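Local coordinates for acetyl-CoA hydrolase/transferase family protein (PDB 2NVV) that probably acts on acetyl-CoA as a hydrolase or CoA-transferase, and binds zinc ions, at residues A[406-409]-A[410-414]; A[421-425]-A[426-430]; A[442-445]-A[446-450]; A[87-90]-A[91-95]. One frame throughout, in Å; residues are numbered along the deposited sequence.

Contact 1. Residues A[406-409]-A[410-414]. With ZN (zinc ion), chain H.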
# COMPACT_ATOMS: atom_id res chain seq x y z
N VAL A 406 -9.89 16.52 -10.70
CA VAL A 406 -8.98 17.09 -11.67
C VAL A 406 -8.43 16.05 -12.64
O VAL A 406 -8.54 14.85 -12.40
CB VAL A 406 -7.81 17.75 -10.93
CG1 VAL A 406 -8.31 18.88 -10.03
CG2 VAL A 406 -7.09 16.70 -10.09
N PRO A 407 -7.84 16.50 -13.76
CA PRO A 407 -7.27 15.57 -14.74
C PRO A 407 -6.25 14.64 -14.08
O PRO A 407 -6.27 13.43 -14.29
CB PRO A 407 -6.63 16.50 -15.77
CG PRO A 407 -7.53 17.71 -15.72
CD PRO A 407 -7.77 17.89 -14.24
N MSE A 408 -5.35 15.23 -13.30
CA MSE A 408 -4.32 14.50 -12.57
C MSE A 408 -4.14 15.16 -11.21
O MSE A 408 -4.12 16.38 -11.13
CB MSE A 408 -2.99 14.51 -13.31
CG MSE A 408 -1.95 13.59 -12.71
SE MSE A 408 -0.13 13.86 -13.38
CE MSE A 408 -0.17 12.73 -14.96
N VAL A 409 -4.02 14.36 -10.15
CA VAL A 409 -3.83 14.92 -8.81
C VAL A 409 -2.41 15.50 -8.70
O VAL A 409 -1.44 14.88 -9.12
CB VAL A 409 -4.05 13.86 -7.68
CG1 VAL A 409 -5.52 13.50 -7.57
CG2 VAL A 409 -3.23 12.62 -7.94
N ALA A 410 -2.32 16.71 -8.13
CA ALA A 410 -1.05 17.40 -7.95
C ALA A 410 -0.11 16.67 -6.99
O ALA A 410 1.06 17.02 -6.87
CB ALA A 410 -1.29 18.82 -7.47
N HIS A 411 -0.65 15.67 -6.30
CA HIS A 411 0.12 14.88 -5.35
C HIS A 411 -0.57 13.54 -5.17
O HIS A 411 -1.74 13.51 -4.81
CB HIS A 411 0.21 15.58 -4.00
CG HIS A 411 1.09 14.88 -3.02
ND1 HIS A 411 2.47 14.90 -3.11
CD2 HIS A 411 0.80 14.10 -1.95
CE1 HIS A 411 2.98 14.16 -2.14
NE2 HIS A 411 1.99 13.67 -1.42
N HIS A 412 0.14 12.45 -5.42
CA HIS A 412 -0.44 11.12 -5.29
C HIS A 412 -0.18 10.46 -3.94
O HIS A 412 0.96 10.21 -3.56
CB HIS A 412 0.09 10.20 -6.39
CG HIS A 412 -0.29 10.61 -7.78
ND1 HIS A 412 -1.02 9.79 -8.62
CD2 HIS A 412 -0.04 11.74 -8.48
CE1 HIS A 412 -1.20 10.40 -9.78
NE2 HIS A 412 -0.62 11.58 -9.72
N ASP A 413 -1.26 10.18 -3.22
CA ASP A 413 -1.18 9.50 -1.93
C ASP A 413 -1.74 8.09 -2.06
O ASP A 413 -1.25 7.16 -1.40
CB ASP A 413 -1.93 10.28 -0.86
CG ASP A 413 -1.15 11.48 -0.37
OD1 ASP A 413 0.04 11.30 -0.07
OD2 ASP A 413 -1.72 12.59 -0.29
N HIS A 414 -2.75 7.92 -2.91
CA HIS A 414 -3.35 6.60 -3.14
C HIS A 414 -3.50 6.40 -4.64
O HIS A 414 -3.92 7.31 -5.34
CB HIS A 414 -4.70 6.50 -2.42
CG HIS A 414 -4.62 6.90 -0.98
ND1 HIS A 414 -4.78 8.20 -0.56
CD2 HIS A 414 -4.31 6.18 0.12
CE1 HIS A 414 -4.56 8.27 0.74
NE2 HIS A 414 -4.28 7.06 1.18
ZN ZN H . 2.45 11.91 0.04
O HOH W 1 2.63 10.24 -1.34
O HOH W 2 1.97 13.57 1.69

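Contact 2. Residues A[421-425]-A[426-430]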
# COMPACT_ATOMS: atom_id res chain seq x y z
N VAL A 421 -13.70 2.78 -4.60
CA VAL A 421 -14.93 3.54 -4.76
C VAL A 421 -14.77 5.00 -4.36
O VAL A 421 -14.07 5.31 -3.39
CB VAL A 421 -16.05 2.94 -3.90
CG1 VAL A 421 -17.34 3.67 -4.15
CG2 VAL A 421 -16.18 1.45 -4.19
N ILE A 422 -15.41 5.89 -5.11
CA ILE A 422 -15.37 7.32 -4.82
C ILE A 422 -16.82 7.82 -4.72
O ILE A 422 -17.67 7.45 -5.53
CB ILE A 422 -14.62 8.10 -5.92
CG1 ILE A 422 -13.19 7.59 -6.04
CG2 ILE A 422 -14.59 9.57 -5.57
CD1 ILE A 422 -12.38 8.29 -7.12
N ILE A 423 -17.08 8.68 -3.74
CA ILE A 423 -18.43 9.18 -3.55
C ILE A 423 -18.52 10.68 -3.20
O ILE A 423 -17.86 11.16 -2.28
CB ILE A 423 -19.12 8.40 -2.41
CG1 ILE A 423 -19.23 6.93 -2.80
CG2 ILE A 423 -20.50 8.98 -2.13
CD1 ILE A 423 -19.69 6.03 -1.67
N SER A 424 -19.33 11.41 -3.95
CA SER A 424 -19.54 12.83 -3.66
C SER A 424 -21.05 13.01 -3.45
O SER A 424 -21.78 12.04 -3.34
CB SER A 424 -19.03 13.72 -4.80
OG SER A 424 -19.82 13.60 -5.96
N GLU A 425 -21.51 14.25 -3.38
CA GLU A 425 -22.93 14.49 -3.18
C GLU A 425 -23.75 14.10 -4.41
O GLU A 425 -24.96 13.86 -4.32
CB GLU A 425 -23.19 15.95 -2.84
CG GLU A 425 -22.93 16.96 -3.99
CD GLU A 425 -21.47 17.37 -4.15
OE1 GLU A 425 -21.23 18.37 -4.85
OE2 GLU A 425 -20.56 16.71 -3.60
N TRP A 426 -23.08 14.02 -5.56
CA TRP A 426 -23.72 13.70 -6.82
C TRP A 426 -23.97 12.22 -7.09
O TRP A 426 -24.82 11.88 -7.91
CB TRP A 426 -22.88 14.28 -7.96
CG TRP A 426 -22.84 15.76 -7.95
CD1 TRP A 426 -21.74 16.55 -7.87
CD2 TRP A 426 -23.97 16.64 -8.03
NE1 TRP A 426 -22.11 17.88 -7.89
CE2 TRP A 426 -23.47 17.96 -7.99
CE3 TRP A 426 -25.35 16.45 -8.13
CZ2 TRP A 426 -24.30 19.07 -8.05
CZ3 TRP A 426 -26.18 17.55 -8.19
CH2 TRP A 426 -25.65 18.85 -8.15
N GLY A 427 -23.25 11.34 -6.41
CA GLY A 427 -23.44 9.91 -6.64
C GLY A 427 -22.19 9.14 -6.32
O GLY A 427 -21.23 9.71 -5.81
N VAL A 428 -22.19 7.84 -6.62
CA VAL A 428 -21.03 7.01 -6.33
C VAL A 428 -20.42 6.39 -7.58
O VAL A 428 -21.13 6.02 -8.52
CB VAL A 428 -21.41 5.86 -5.35
CG1 VAL A 428 -22.43 6.36 -4.34
CG2 VAL A 428 -21.92 4.67 -6.10
N ALA A 429 -19.09 6.30 -7.60
CA ALA A 429 -18.38 5.72 -8.73
C ALA A 429 -17.62 4.48 -8.30
O ALA A 429 -16.58 4.57 -7.67
CB ALA A 429 -17.41 6.75 -9.32
N ASP A 430 -18.17 3.32 -8.62
CA ASP A 430 -17.53 2.06 -8.28
C ASP A 430 -16.47 1.83 -9.35
O ASP A 430 -16.79 1.61 -10.52
CB ASP A 430 -18.54 0.92 -8.30
CG ASP A 430 -18.06 -0.29 -7.55
OD1 ASP A 430 -16.84 -0.56 -7.57
OD2 ASP A 430 -18.90 -0.98 -6.94

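Contact 3. Residues A[442-445]-A[446-450]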
# COMPACT_ATOMS: atom_id res chain seq x y z
N GLU A 442 -17.07 7.00 -15.46
CA GLU A 442 -17.91 6.71 -14.31
C GLU A 442 -17.76 7.83 -13.28
O GLU A 442 -18.74 8.34 -12.77
CB GLU A 442 -17.50 5.36 -13.70
CG GLU A 442 -18.30 4.95 -12.47
CD GLU A 442 -19.76 4.67 -12.76
OE1 GLU A 442 -20.46 4.20 -11.83
OE2 GLU A 442 -20.21 4.92 -13.90
N ILE A 443 -16.52 8.22 -13.00
CA ILE A 443 -16.25 9.28 -12.04
C ILE A 443 -16.83 10.61 -12.50
O ILE A 443 -17.33 11.40 -11.71
CB ILE A 443 -14.73 9.49 -11.81
CG1 ILE A 443 -14.14 8.28 -11.07
CG2 ILE A 443 -14.48 10.77 -11.02
CD1 ILE A 443 -12.65 8.35 -10.87
N ILE A 444 -16.75 10.87 -13.80
CA ILE A 444 -17.27 12.11 -14.37
C ILE A 444 -18.79 12.20 -14.27
O ILE A 444 -19.34 13.20 -13.81
CB ILE A 444 -16.83 12.23 -15.85
CG1 ILE A 444 -15.32 12.44 -15.92
CG2 ILE A 444 -17.55 13.38 -16.53
CD1 ILE A 444 -14.76 12.45 -17.31
N ASP A 445 -19.47 11.14 -14.69
CA ASP A 445 -20.92 11.07 -14.68
C ASP A 445 -21.57 10.99 -13.30
O ASP A 445 -22.68 11.49 -13.10
CB ASP A 445 -21.38 9.87 -15.51
CG ASP A 445 -21.02 10.00 -16.97
OD1 ASP A 445 -21.17 9.00 -17.70
OD2 ASP A 445 -20.60 11.10 -17.41
N LYS A 446 -20.89 10.36 -12.35
CA LYS A 446 -21.45 10.17 -11.01
C LYS A 446 -20.97 11.06 -9.88
O LYS A 446 -21.75 11.41 -9.00
CB LYS A 446 -21.26 8.71 -10.59
CG LYS A 446 -21.78 7.66 -11.57
CD LYS A 446 -23.25 7.90 -11.97
CE LYS A 446 -24.03 6.57 -12.03
NZ LYS A 446 -23.40 5.53 -12.88
N CYS A 447 -19.69 11.43 -9.89
CA CYS A 447 -19.12 12.23 -8.81
C CYS A 447 -18.79 13.69 -9.09
O CYS A 447 -18.98 14.56 -8.23
CB CYS A 447 -17.86 11.53 -8.29
SG CYS A 447 -18.15 9.82 -7.73
N VAL A 448 -18.26 13.96 -10.27
CA VAL A 448 -17.89 15.30 -10.68
C VAL A 448 -19.09 16.26 -10.71
O VAL A 448 -20.21 15.88 -11.05
CB VAL A 448 -17.24 15.26 -12.09
CG1 VAL A 448 -16.84 16.66 -12.54
CG2 VAL A 448 -16.03 14.36 -12.06
N HIS A 449 -18.84 17.52 -10.34
CA HIS A 449 -19.88 18.53 -10.34
C HIS A 449 -20.19 18.92 -11.79
O HIS A 449 -19.27 19.11 -12.59
CB HIS A 449 -19.40 19.75 -9.54
CG HIS A 449 -20.40 20.86 -9.44
ND1 HIS A 449 -20.89 21.51 -10.55
CD2 HIS A 449 -21.00 21.43 -8.37
CE1 HIS A 449 -21.74 22.45 -10.16
NE2 HIS A 449 -21.82 22.42 -8.85
N PRO A 450 -21.48 19.05 -12.13
CA PRO A 450 -21.91 19.41 -13.49
C PRO A 450 -21.05 20.46 -14.19
O PRO A 450 -20.76 20.33 -15.38
CB PRO A 450 -23.35 19.87 -13.28
CG PRO A 450 -23.82 18.88 -12.23
CD PRO A 450 -22.65 18.89 -11.25

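Contact 4. Residues A[87-90]-A[91-95]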
# COMPACT_ATOMS: atom_id res chain seq x y z
N LYS A 87 -1.59 24.49 13.01
CA LYS A 87 -1.30 25.60 12.10
C LYS A 87 0.10 26.19 12.21
O LYS A 87 0.71 26.52 11.20
CB LYS A 87 -2.34 26.72 12.30
CG LYS A 87 -2.27 27.44 13.64
CD LYS A 87 -3.63 28.02 14.03
CE LYS A 87 -4.25 28.83 12.90
NZ LYS A 87 -5.69 29.11 13.13
N ASP A 88 0.59 26.33 13.42
CA ASP A 88 1.93 26.87 13.64
C ASP A 88 2.98 25.92 13.10
O ASP A 88 3.89 26.34 12.38
CB ASP A 88 2.16 27.13 15.13
CG ASP A 88 1.28 28.24 15.67
OD1 ASP A 88 1.36 29.36 15.13
OD2 ASP A 88 0.49 27.99 16.61
N LEU A 89 2.86 24.64 13.44
CA LEU A 89 3.81 23.65 12.95
C LEU A 89 3.68 23.51 11.44
O LEU A 89 4.68 23.41 10.74
CB LEU A 89 3.57 22.30 13.62
CG LEU A 89 4.46 21.14 13.14
CD1 LEU A 89 5.93 21.55 13.22
CD2 LEU A 89 4.19 19.90 13.99
N ARG A 90 2.45 23.51 10.93
CA ARG A 90 2.19 23.39 9.50
C ARG A 90 2.85 24.50 8.70
O ARG A 90 3.40 24.24 7.63
CB ARG A 90 0.69 23.40 9.24
CG ARG A 90 0.29 23.28 7.76
CD ARG A 90 -1.14 22.76 7.67
NE ARG A 90 -1.99 23.46 8.63
CZ ARG A 90 -2.89 22.87 9.40
NH1 ARG A 90 -3.60 23.61 10.24
NH2 ARG A 90 -3.09 21.57 9.35
N ASN A 91 2.80 25.72 9.21
CA ASN A 91 3.43 26.85 8.52
C ASN A 91 4.94 26.72 8.61
O ASN A 91 5.65 26.93 7.63
CB ASN A 91 3.00 28.17 9.16
CG ASN A 91 1.55 28.49 8.91
OD1 ASN A 91 0.97 29.36 9.57
ND2 ASN A 91 0.94 27.79 7.96
N LEU A 92 5.43 26.36 9.80
CA LEU A 92 6.86 26.18 10.02
C LEU A 92 7.39 25.20 8.97
O LEU A 92 8.46 25.39 8.40
CB LEU A 92 7.10 25.62 11.42
CG LEU A 92 8.54 25.45 11.89
CD1 LEU A 92 9.18 26.81 11.99
CD2 LEU A 92 8.57 24.75 13.24
N ILE A 93 6.61 24.15 8.72
CA ILE A 93 6.95 23.12 7.75
C ILE A 93 6.94 23.66 6.33
O ILE A 93 7.94 23.58 5.62
CB ILE A 93 5.95 21.94 7.80
CG1 ILE A 93 6.03 21.25 9.16
CG2 ILE A 93 6.25 20.97 6.68
CD1 ILE A 93 4.90 20.25 9.42
N ASN A 94 5.80 24.22 5.92
CA ASN A 94 5.63 24.76 4.56
C ASN A 94 6.57 25.92 4.25
O ASN A 94 6.75 26.28 3.09
CB ASN A 94 4.17 25.17 4.33
CG ASN A 94 3.25 23.97 4.13
OD1 ASN A 94 2.13 23.93 4.66
ND2 ASN A 94 3.71 23.00 3.35
N ASN A 95 7.15 26.52 5.28
CA ASN A 95 8.11 27.60 5.09
C ASN A 95 9.52 27.00 5.07
O ASN A 95 10.51 27.72 5.05
CB ASN A 95 8.00 28.64 6.21
CG ASN A 95 6.78 29.52 6.06
OD1 ASN A 95 6.25 30.03 7.05
ND2 ASN A 95 6.34 29.72 4.82

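Contact 1. Residues A[406-409]-A[410-414]
Val409 sets its CG2 methyl squarely over the imidazole of His412: CG2 lies 3.3 Å from the centroid of the His412 ring and 10° off its normal, a CH-pi contact over the middle of the face. The first torsion of Val409 (chi1 -71°) places CG2 between the backbone N and the carbonyl carbon, where it meets the ring three residues on. Selenomethionine Met408 comes to the same ring at its edge, with CG 3.8 Å from His412 NE2 and near the ring plane. The residues flanking His412 hold zinc: the metal is 2.3 Å from His411 NE2 and 2.5 Å from Asp413 OD1. Two waters, on roughly opposite sides of the ion, join them. Glu416 and His417 of the second subunit complete six ligands, so the metal bridges the two chains, and the His412 ring stacks on His412 of that same subunit, which puts it at the dimer interface. This buried loop, between strands 405-406 and 421-424, contains a classic beta bulge in which Asp413 and His414 both face Ile362. The other carboxylate oxygen, Asp413 OD2, lies at the edge of the His411 ring, in its plane, and is hydrogen-bonded to Thr365 OG1 and Ser364 N, bonds that probably hold the carboxylate in place for the metal. Further out, the backbone N atoms of Val409 and Ala410 are tied to the carboxylates of Asp357 and Glu355, respectively.

Contact 2. Residues A[421-425]-A[426-430]
Ile423 and Val428 lie side by side and point the same way across an antiparallel beta hairpin, whose strands 421-424 and 427-430 run with their axes 4.7 Å apart and their directions 168° from each other. Ile423 CG1 comes 3.5 Å from Val428 CB, and this non-hydrogen-bonded pair shares a sheet face with Val421 and Asp430. Ile422 and Ala429, on the other face, form the hydrogen-bonded pair: the nearly straight bond from Ala429 N to Ile422 O spans 2.8 Å, and the return bond from Ile422 N to Ala429 O is 3.1 Å. At the turn, Glu425 and Trp426 also run alongside one another. Glu425 CG stands over a face of the indole, 4.0 Å from the centroid of the Trp426 five-membered ring, while the carboxylate plane is turned 36° from that of the rings. The first torsion of Glu425 (chi1 68°) brings CG there, between its backbone N and carbonyl carbon. The carboxylate is not bonded to the indole N-H; Glu425 OE1 hydrogen-bonds Ser395 OG, which Trp426 NE1 also reaches weakly. Asp430 is engaged outside the hairpin, in a salt bridge with Arg432. Ser424 OG makes its stronger bond to Cys447 O, while Trp426 N reaches back to Ser424 OG over 3.3 Å, a weak bond in the pattern of an ST turn.

Contact 3. Residues A[442-445]-A[446-450]
Glu442 leaves its helix extended at first (chi1 179°), then kinks at chi2 (66°), and Lys446, one turn further along and bent at each torsion beyond the first, curls back to meet it. The two side chains cross at a slant in a salt bridge: Lys446 NZ is 3.4 Å from Glu442 OE1 and equally far from OE2, so the ammonium straddles the carboxylate through two weak bonds. Lys446 CG also packs near the carboxylate, 3.7 Å from Glu442 OE1. Beneath them the backbone bond from Lys446 N to Glu442 O, 3.0 Å long, keeps the helical pattern. The pattern changes at the next carbonyl. Ile443 O accepts from both Cys447 N at 3.0 Å and Val448 N at 3.1 Å. The first donor sits above the carbonyl plane, the second almost in line with the C=O bond, so one oxygen takes an alpha-helical i+4 bond and an i+5 bond where the helix unwinds. Val448 turns back toward the helix, and its CG2 lies 4.0 Å from Ile443 CG2, the two side chains meeting at about a right angle. Asp445 has its main partner outside, a salt bridge to Arg457. At the end of helix 436-446, Ile443 and, just beyond it, Cys447 pack on Ala429 of strand 427-430 and Phe405 of strand 405-406, while Ile444 and Val448 pack on Leu456 of helix 453-459.

Contact 4. Residues A[87-90]-A[91-95]
Arg90 and Asn94, one helical turn apart, run side by side and point the same way, their guanidinium and amide planes 25° from each other. Under them the backbone bond from Asn94 N to Arg90 O is 2.9 Å long and almost straight at the hydrogen (173°). The aliphatic part of Arg90 starts extended, with CG opposite the backbone N (chi1 -180°), and bends at chi3. The guanidinium then leaves the helix, where NH2 hydrogen-bonds Met373 O and the side chain passes about 3 Å, nearest atoms, from that of Asn374, a predicted CoA-binding residue, which is consistent with a place beside the probable CoA site. Asn91, at the more exposed surface, lies over the preceding turn: its CB is 3.5 Å from Lys87 O, the same oxygen that accepts from Asn91 N at 3.0 Å. These i+4 bonds continue from Leu92 N to Asp88 O and from Ile93 N to Leu89 O, as expected of an alpha-helix. Helix 87-94 is the helical link of a beta-alpha-beta unit joining strand 77-81 to strand 99-100 of the parallel sheet. Leu89 carries the apolar side: its CG is 3.9 Å from Ile93 CD1, the two side chains slanting across each other, and Leu89 CD1 is 4.1 Å from Leu92 CD2. Leu89 and Leu92 pack against Ala72 of helix 65-73. Further along, Ile93 and Asn94 touch Gln467 of the second subunit.

Contact 1 is wholly buried and relies on rings and metal ligation at the dimer interface; the other three are partly buried and built on backbone hydrogen bonds. Contacts 2 and 3 are neighbours, their centres about 8 Å apart, and the hairpin and the helix that follows it pack directly together, with Trp426 CB 3.2 Å from Lys446 O. They differ in kind: paired strands in contact 2, a helix terminus with a surface ion pair in contact 3. Contact 4, in the N-terminal family domain, stands about 22 Å from contact 1 between centres, yet both reach the second subunit, contact 1 through a zinc ion bound by both chains and contact 4 through packing.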